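Local atomic coordinates of ubiquitin and WLM domain-containing metalloprotease SPCC1442.07c (Schizosaccharomyces pombe, PDB entry 5JIG), a protein that probably cleaves DNA-bound proteins as a zinc-dependent, DNA-dependent endopeptidase and so takes part in the repair of DNA-protein cross-links. Residues A[95-98]-A[99-103]; A[105-108]-A[109-113]; A[113-116]-A[117-121]. One frame throughout, in Å; residues are numbered along the deposited sequence.

Interaction 1: residues A[95-98]-A[99-103]; sequences LIHE and LTHNV. With NI (nickel (II) ion), chain B.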
loop_
_atom_site.group_PDB
_atom_site.type_symbol
_atom_site.label_atom_id
_atom_site.label_comp_id
_atom_site.label_asym_id
_atom_site.label_seq_id
_atom_site.Cartn_x
_atom_site.Cartn_y
_atom_site.Cartn_z
ATOM N N LEU A 95 0.035 -3.585 1.691
ATOM C CA LEU A 95 -0.056 -2.757 0.474
ATOM C C LEU A 95 0.192 -3.588 -0.769
ATOM O O LEU A 95 -0.496 -3.440 -1.783
ATOM C CB LEU A 95 0.877 -1.563 0.560
ATOM C CG LEU A 95 0.890 -0.647 -0.678
ATOM C CD1 LEU A 95 -0.496 -0.164 -1.074
ATOM C CD2 LEU A 95 1.831 0.521 -0.430
ATOM N N ILE A 96 1.202 -4.481 -0.735
ATOM C CA ILE A 96 1.446 -5.356 -1.883
ATOM C C ILE A 96 0.255 -6.260 -2.145
ATOM O O ILE A 96 -0.100 -6.477 -3.306
ATOM C CB ILE A 96 2.790 -6.107 -1.704
ATOM C CG1 ILE A 96 3.939 -5.103 -1.637
ATOM C CG2 ILE A 96 2.958 -7.126 -2.791
ATOM C CD1 ILE A 96 5.302 -5.680 -1.352
ATOM N N HIS A 97 -0.371 -6.781 -1.088
ATOM C CA HIS A 97 -1.589 -7.544 -1.229
ATOM C C HIS A 97 -2.646 -6.704 -1.959
ATOM O O HIS A 97 -3.259 -7.174 -2.945
ATOM C CB HIS A 97 -2.063 -7.978 0.171
ATOM C CG HIS A 97 -3.370 -8.680 0.170
ATOM N ND1 HIS A 97 -3.513 -9.973 0.629
ATOM C CD2 HIS A 97 -4.620 -8.300 -0.187
ATOM C CE1 HIS A 97 -4.793 -10.301 0.547
ATOM N NE2 HIS A 97 -5.502 -9.326 0.037
ATOM N N GLU A 98 -2.890 -5.486 -1.493
ATOM C CA GLU A 98 -3.891 -4.659 -2.145
ATOM C C GLU A 98 -3.530 -4.354 -3.600
ATOM O O GLU A 98 -4.427 -4.384 -4.463
ATOM C CB GLU A 98 -4.192 -3.382 -1.386
ATOM C CG GLU A 98 -4.554 -3.548 0.093
ATOM C CD GLU A 98 -5.489 -4.573 0.452
ATOM O OE1 GLU A 98 -6.288 -4.999 -0.397
ATOM O OE2 GLU A 98 -5.436 -4.953 1.659
ATOM N N LEU A 99 -2.292 -4.087 -3.897
ATOM C CA LEU A 99 -1.901 -3.859 -5.287
ATOM C C LEU A 99 -2.170 -5.080 -6.161
ATOM O O LEU A 99 -2.535 -4.945 -7.328
ATOM C CB LEU A 99 -0.438 -3.463 -5.366
ATOM C CG LEU A 99 -0.124 -2.038 -4.875
ATOM C CD1 LEU A 99 1.367 -1.868 -4.734
ATOM C CD2 LEU A 99 -0.674 -0.972 -5.827
ATOM N N THR A 100 -1.974 -6.288 -5.607
ATOM C CA THR A 100 -2.233 -7.505 -6.342
ATOM C C THR A 100 -3.677 -7.574 -6.799
ATOM O O THR A 100 -4.006 -8.100 -7.869
ATOM C CB THR A 100 -1.848 -8.728 -5.464
ATOM O OG1 THR A 100 -0.501 -8.650 -5.056
ATOM C CG2 THR A 100 -1.965 -10.013 -6.247
ATOM N N HIS A 101 -4.603 -7.030 -6.001
ATOM C CA HIS A 101 -6.003 -6.930 -6.335
ATOM C C HIS A 101 -6.286 -5.956 -7.498
ATOM O O HIS A 101 -7.416 -5.919 -7.995
ATOM C CB HIS A 101 -6.859 -6.519 -5.151
ATOM C CG HIS A 101 -7.080 -7.603 -4.121
ATOM N ND1 HIS A 101 -7.651 -8.814 -4.417
ATOM C CD2 HIS A 101 -6.946 -7.566 -2.777
ATOM C CE1 HIS A 101 -7.806 -9.479 -3.281
ATOM N NE2 HIS A 101 -7.413 -8.757 -2.258
ATOM N N ASN A 102 -5.300 -5.220 -7.986
ATOM C CA ASN A 102 -5.475 -4.511 -9.257
ATOM C C ASN A 102 -5.728 -5.486 -10.385
ATOM O O ASN A 102 -6.353 -5.101 -11.387
ATOM C CB ASN A 102 -4.292 -3.652 -9.588
ATOM C CG ASN A 102 -4.159 -2.416 -8.711
ATOM O OD1 ASN A 102 -5.055 -2.074 -7.947
ATOM N ND2 ASN A 102 -3.046 -1.713 -8.827
ATOM N N VAL A 103 -5.218 -6.731 -10.267
ATOM C CA VAL A 103 -5.281 -7.745 -11.306
ATOM C C VAL A 103 -6.200 -8.856 -10.907
ATOM O O VAL A 103 -6.993 -9.329 -11.733
ATOM C CB VAL A 103 -3.835 -8.285 -11.601
ATOM C CG1 VAL A 103 -3.809 -9.363 -12.691
ATOM C CG2 VAL A 103 -2.907 -7.141 -11.961
HETATM NI NI NI B . -7.549 -9.200 -0.237
HETATM O O HOH W 1 -9.658 -8.869 -0.229
HETATM O O HOH W 2 -7.808 -9.334 1.917
#

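Interaction 2: residues A[105-108]-A[109-113]; sequences GEHD and SSFWE. With NI (nickel (II) ion), chain B.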
loop_
_atom_site.group_PDB
_atom_site.type_symbol
_atom_site.label_atom_id
_atom_site.label_comp_id
_atom_site.label_asym_id
_atom_site.label_seq_id
_atom_site.Cartn_x
_atom_site.Cartn_y
_atom_site.Cartn_z
ATOM N N GLY A 105 -9.103 -10.521 -8.361
ATOM C CA GLY A 105 -10.102 -10.202 -7.375
ATOM C C GLY A 105 -10.169 -11.110 -6.175
ATOM O O GLY A 105 -10.339 -10.621 -5.016
ATOM N N GLU A 106 -9.964 -12.388 -6.436
ATOM C CA GLU A 106 -10.021 -13.430 -5.444
ATOM C C GLU A 106 -8.573 -13.815 -5.015
ATOM O O GLU A 106 -7.649 -13.701 -5.779
ATOM C CB GLU A 106 -10.678 -14.709 -6.014
ATOM C CG GLU A 106 -12.153 -14.490 -6.305
ATOM C CD GLU A 106 -12.938 -13.942 -5.110
ATOM O OE1 GLU A 106 -12.873 -14.550 -4.050
ATOM O OE2 GLU A 106 -13.582 -12.868 -5.196
ATOM N N HIS A 107 -8.486 -14.334 -3.767
ATOM C CA HIS A 107 -7.225 -14.805 -3.231
ATOM C C HIS A 107 -6.913 -16.226 -3.691
ATOM O O HIS A 107 -6.703 -17.126 -2.884
ATOM C CB HIS A 107 -7.164 -14.696 -1.725
ATOM C CG HIS A 107 -7.511 -13.355 -1.147
ATOM N ND1 HIS A 107 -8.565 -13.221 -0.295
ATOM C CD2 HIS A 107 -7.035 -12.122 -1.295
ATOM C CE1 HIS A 107 -8.678 -11.976 0.092
ATOM N NE2 HIS A 107 -7.784 -11.280 -0.527
ATOM N N ASP A 108 -6.891 -16.386 -5.007
ATOM C CA ASP A 108 -6.622 -17.656 -5.673
ATOM C C ASP A 108 -5.143 -17.930 -6.018
ATOM O O ASP A 108 -4.322 -17.172 -5.596
ATOM C CB ASP A 108 -7.599 -17.773 -6.914
ATOM C CG ASP A 108 -7.244 -16.819 -7.962
ATOM O OD1 ASP A 108 -8.137 -16.641 -8.851
ATOM O OD2 ASP A 108 -6.170 -16.189 -8.026
ATOM N N SER A 109 -4.834 -19.062 -6.703
ATOM C CA SER A 109 -3.456 -19.326 -6.987
ATOM C C SER A 109 -2.782 -18.237 -7.813
ATOM O O SER A 109 -1.614 -17.992 -7.628
ATOM C CB SER A 109 -3.355 -20.663 -7.714
ATOM O OG SER A 109 -3.757 -21.756 -6.902
ATOM N N SER A 110 -3.497 -17.619 -8.730
ATOM C CA SER A 110 -2.935 -16.580 -9.528
ATOM C C SER A 110 -2.604 -15.311 -8.696
ATOM O O SER A 110 -1.556 -14.744 -8.881
ATOM C CB SER A 110 -3.883 -16.235 -10.682
ATOM O OG SER A 110 -4.001 -17.326 -11.536
ATOM N N PHE A 111 -3.536 -15.007 -7.810
ATOM C CA PHE A 111 -3.293 -13.914 -6.835
ATOM C C PHE A 111 -2.037 -14.147 -6.086
ATOM O O PHE A 111 -1.160 -13.300 -6.030
ATOM C CB PHE A 111 -4.519 -13.787 -5.916
ATOM C CG PHE A 111 -4.347 -12.711 -4.825
ATOM C CD1 PHE A 111 -4.884 -11.445 -4.963
ATOM C CD2 PHE A 111 -3.615 -12.978 -3.650
ATOM C CE1 PHE A 111 -4.624 -10.454 -4.012
ATOM C CE2 PHE A 111 -3.360 -11.998 -2.708
ATOM C CZ PHE A 111 -3.865 -10.743 -2.905
ATOM N N TRP A 112 -1.903 -15.352 -5.447
ATOM C CA TRP A 112 -0.755 -15.545 -4.585
ATOM C C TRP A 112 0.548 -15.679 -5.370
ATOM O O TRP A 112 1.607 -15.274 -4.873
ATOM C CB TRP A 112 -0.993 -16.701 -3.622
ATOM C CG TRP A 112 -2.029 -16.396 -2.597
ATOM C CD1 TRP A 112 -3.260 -16.979 -2.464
ATOM C CD2 TRP A 112 -1.948 -15.402 -1.575
ATOM N NE1 TRP A 112 -3.952 -16.411 -1.446
ATOM C CE2 TRP A 112 -3.170 -15.452 -0.864
ATOM C CE3 TRP A 112 -0.966 -14.490 -1.150
ATOM C CZ2 TRP A 112 -3.414 -14.619 0.224
ATOM C CZ3 TRP A 112 -1.234 -13.672 -0.073
ATOM C CH2 TRP A 112 -2.430 -13.732 0.583
ATOM N N GLU A 113 0.506 -16.201 -6.606
ATOM C CA GLU A 113 1.682 -16.229 -7.422
ATOM C C GLU A 113 2.212 -14.785 -7.680
ATOM O O GLU A 113 3.399 -14.498 -7.497
ATOM C CB GLU A 113 1.374 -16.960 -8.737
ATOM C CG GLU A 113 2.511 -16.986 -9.709
ATOM C CD GLU A 113 2.132 -17.623 -11.051
ATOM O OE1 GLU A 113 2.782 -18.528 -11.456
ATOM O OE2 GLU A 113 1.076 -17.273 -11.646
HETATM NI NI NI B . -7.549 -9.200 -0.237
HETATM O O HOH W 1 -9.658 -8.869 -0.229
HETATM O O HOH W 2 -7.808 -9.334 1.917
#

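Interaction 3: residues A[113-116]-A[117-121]; sequences ELFR and QLTKE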
loop_
_atom_site.group_PDB
_atom_site.type_symbol
_atom_site.label_atom_id
_atom_site.label_comp_id
_atom_site.label_asym_id
_atom_site.label_seq_id
_atom_site.Cartn_x
_atom_site.Cartn_y
_atom_site.Cartn_z
ATOM N N GLU A 113 0.506 -16.201 -6.606
ATOM C CA GLU A 113 1.682 -16.229 -7.422
ATOM C C GLU A 113 2.212 -14.785 -7.680
ATOM O O GLU A 113 3.399 -14.498 -7.497
ATOM C CB GLU A 113 1.374 -16.960 -8.737
ATOM C CG GLU A 113 2.511 -16.986 -9.709
ATOM C CD GLU A 113 2.132 -17.623 -11.051
ATOM O OE1 GLU A 113 2.782 -18.528 -11.456
ATOM O OE2 GLU A 113 1.076 -17.273 -11.646
ATOM N N LEU A 114 1.313 -13.917 -8.112
ATOM C CA LEU A 114 1.706 -12.548 -8.354
ATOM C C LEU A 114 2.136 -11.858 -7.051
ATOM O O LEU A 114 3.136 -11.178 -7.038
ATOM C CB LEU A 114 0.573 -11.773 -9.008
ATOM C CG LEU A 114 0.978 -10.328 -9.400
ATOM C CD1 LEU A 114 2.153 -10.214 -10.289
ATOM C CD2 LEU A 114 -0.241 -9.594 -9.969
ATOM N N PHE A 115 1.418 -12.088 -5.952
ATOM C CA PHE A 115 1.818 -11.529 -4.675
ATOM C C PHE A 115 3.243 -11.911 -4.320
ATOM O O PHE A 115 4.027 -11.095 -3.873
ATOM C CB PHE A 115 0.842 -11.982 -3.589
ATOM C CG PHE A 115 1.259 -11.532 -2.217
ATOM C CD1 PHE A 115 0.958 -10.277 -1.743
ATOM C CD2 PHE A 115 1.955 -12.378 -1.356
ATOM C CE1 PHE A 115 1.343 -9.865 -0.487
ATOM C CE2 PHE A 115 2.335 -11.969 -0.100
ATOM C CZ PHE A 115 2.015 -10.710 0.340
ATOM N N ARG A 116 3.601 -13.205 -4.488
ATOM C CA ARG A 116 4.961 -13.610 -4.162
ATOM C C ARG A 116 6.006 -12.928 -5.074
ATOM O O ARG A 116 7.082 -12.536 -4.640
ATOM C CB ARG A 116 5.101 -15.136 -4.266
ATOM C CG ARG A 116 4.443 -15.922 -3.133
ATOM C CD ARG A 116 4.856 -17.375 -3.169
ATOM N NE ARG A 116 4.463 -18.038 -4.405
ATOM C CZ ARG A 116 3.293 -18.581 -4.642
ATOM N NH1 ARG A 116 3.021 -19.003 -5.878
ATOM N NH2 ARG A 116 2.389 -18.696 -3.728
ATOM N N GLN A 117 5.650 -12.809 -6.355
ATOM C CA GLN A 117 6.593 -12.171 -7.299
ATOM C C GLN A 117 6.795 -10.696 -6.969
ATOM O O GLN A 117 7.914 -10.182 -7.031
ATOM C CB GLN A 117 6.019 -12.335 -8.701
ATOM C CG GLN A 117 6.115 -13.777 -9.166
ATOM C CD GLN A 117 5.248 -14.053 -10.371
ATOM O OE1 GLN A 117 4.232 -13.484 -10.611
ATOM N NE2 GLN A 117 5.512 -15.138 -10.969
ATOM N N LEU A 118 5.698 -10.031 -6.652
ATOM C CA LEU A 118 5.788 -8.604 -6.264
ATOM C C LEU A 118 6.543 -8.415 -4.965
ATOM O O LEU A 118 7.334 -7.500 -4.805
ATOM C CB LEU A 118 4.388 -7.999 -6.151
ATOM C CG LEU A 118 3.527 -7.991 -7.406
ATOM C CD1 LEU A 118 2.115 -7.520 -7.012
ATOM C CD2 LEU A 118 4.037 -7.103 -8.480
ATOM N N THR A 119 6.319 -9.330 -4.015
ATOM C CA THR A 119 7.013 -9.293 -2.727
ATOM C C THR A 119 8.541 -9.410 -2.951
ATOM O O THR A 119 9.305 -8.690 -2.363
ATOM C CB THR A 119 6.476 -10.410 -1.846
ATOM O OG1 THR A 119 5.148 -10.068 -1.437
ATOM C CG2 THR A 119 7.320 -10.589 -0.591
ATOM N N LYS A 120 8.900 -10.388 -3.790
ATOM C CA LYS A 120 10.338 -10.564 -4.060
ATOM C C LYS A 120 10.932 -9.314 -4.719
ATOM O O LYS A 120 11.993 -8.816 -4.309
ATOM C CB LYS A 120 10.503 -11.788 -4.961
ATOM C CG LYS A 120 11.867 -12.089 -5.488
ATOM C CD LYS A 120 11.982 -13.413 -6.245
ATOM C CE LYS A 120 13.334 -13.688 -6.831
ATOM N NZ LYS A 120 13.266 -14.975 -7.535
ATOM N N GLU A 121 10.231 -8.761 -5.708
ATOM C CA GLU A 121 10.722 -7.556 -6.340
ATOM C C GLU A 121 10.905 -6.412 -5.350
ATOM O O GLU A 121 11.888 -5.719 -5.359
ATOM C CB GLU A 121 9.739 -7.178 -7.428
ATOM C CG GLU A 121 10.221 -6.013 -8.296
ATOM C CD GLU A 121 11.049 -6.465 -9.471
ATOM O OE1 GLU A 121 10.484 -7.110 -10.361
ATOM O OE2 GLU A 121 12.296 -6.180 -9.518
HETATM O O HOH W 3 2.380 -14.152 -12.546
#

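Interaction 1: residues A[95-98]-A[99-103]
The backbone oxygen of I96 is gripped twice by T100, one turn on. T100 OG1 donates to I96 O at 2.8 Å and T100 N donates to the same oxygen at 3.0 Å. The two donors come from opposite faces of the carbonyl plane. The hydroxyl can fold back because OG1 lies beside its own backbone N (chi1 -57°). L99 N bonds to L95 O, and the two leucine side chains touch loosely. H97 and H101, four residues apart, converge on a nickel ion. NE2 of H97 and NE2 of H101 each bind the metal at 2.1 Å. Their rings meet obliquely, with planes at 69°, and the metal bridges them. Two waters and H107 are among its other ligands. With the nickel on NE2, the bond from H101 ND1 to H104 O fixes the rotation of the ring. E98 runs alongside H101, and its OE1 lies at the ring edge, 3.6 Å from H101 CD2. E98 is a predicted active-site residue. Two histidines one turn apart, the first followed directly by a glutamate, form the HExxH motif of zinc metalloproteases, here holding nickel in the catalytic zinc site.

Interaction 2: residues A[105-108]-A[109-113]
The backbone turns tightly at H107, the centre of an inverse gamma turn, and enters a helix at S109, where W112 N bonds to D108 O at 3.0 Å. D108 is the N-cap. Its OD2 accepts from F111 N at 2.9 Å in a nearly straight bond, with an N-H...O angle of 168°. The carboxylate reaches this amide because CG stands between the backbone N and the carbonyl carbon (chi1 70°). Its negative charge would also suit the positive end of the helix dipole.

H107 and F111 lie side by side and form a T-shaped pair. The edge of the imidazole meets a face of the phenyl ring, with planes at 84°. H107 CD2 is the touching atom, 3.8 Å from F111 CZ and offset toward the rim of that ring. The F111 face lies against the CD2 edge of H107, whose NE2 binds the nickel ion at 2.1 Å. Two waters also bind the nickel. At the root of the phenyl ring, F111 CB comes within 3.1 Å of E106 O. The indole NE1 of W112 gives a weak, bent bond to H107 O, and NE1 also lies 3.7 Å from H107 CB.

H107 is the third histidine of the metal site, following the HExxH pair H97 and H101. F111 packs against the rings of both. The loop between helix 88-100 and helix 109-122 brings H107 to the nickel beside H97 and H101, and helix 109-122 starts two residues later, at S109.

Interaction 3: residues A[113-116]-A[117-121]
Backbone and side-chain hydrogen bonds both join F115 to T119. T119 N and T119 OG1 both donate to F115 O, each at 2.9 Å, from opposite faces of its carbonyl plane. The hydroxyl oxygen stands above that plane. L118 N bonds to L114 O at 2.8 Å, and Q117 N and K120 N make the same i to i+4 bonds to E113 O and R116 O. In a polar-aromatic contact, T119 OG1 also sits over one face of the F115 ring, 3.6 Å from CE2. F115 CG lies opposite the backbone N (chi1 175°), which places the ring beside the T119 hydroxyl. Apolar packing joins L114 and L118, with L114 CG 3.9 Å from L118 CD1. On the polar side E113 and Q117 run side by side, their flat ends only 9° apart in plane, and E113 CG lies 3.7 Å from Q117 NE2. A water donates to Q117 OE1 at 2.8 Å. Its approach to E113 OE2 is long and weak. The helix is amphipathic. F115 and L118 pack on helix 88-100 through S93, I96 and T100, while L114 and L118 also touch H40 and I36 of helix 31-40.

In the fold
All three contacts belong to the WLM protease domain of a longer protein. Interaction 1 is buried and closer to the centre of the chain than the other two, which lie nearer the surface on helix 109-122 and its entry. Interactions 1 and 2 share the nickel ion and two of its waters: H97 on helix 88-100 and H101 at its C-terminal end give two ligands, and the following loop gives the third. Interactions 2 and 3 share E113. Interaction 3 binds no metal, but its F115 and L118 pack on the helix of interaction 1. A threonine hydroxyl bonding back to a carbonyl occurs in both 1 and 3. Interaction 2 instead relies on a carboxylate cap and aromatic rings.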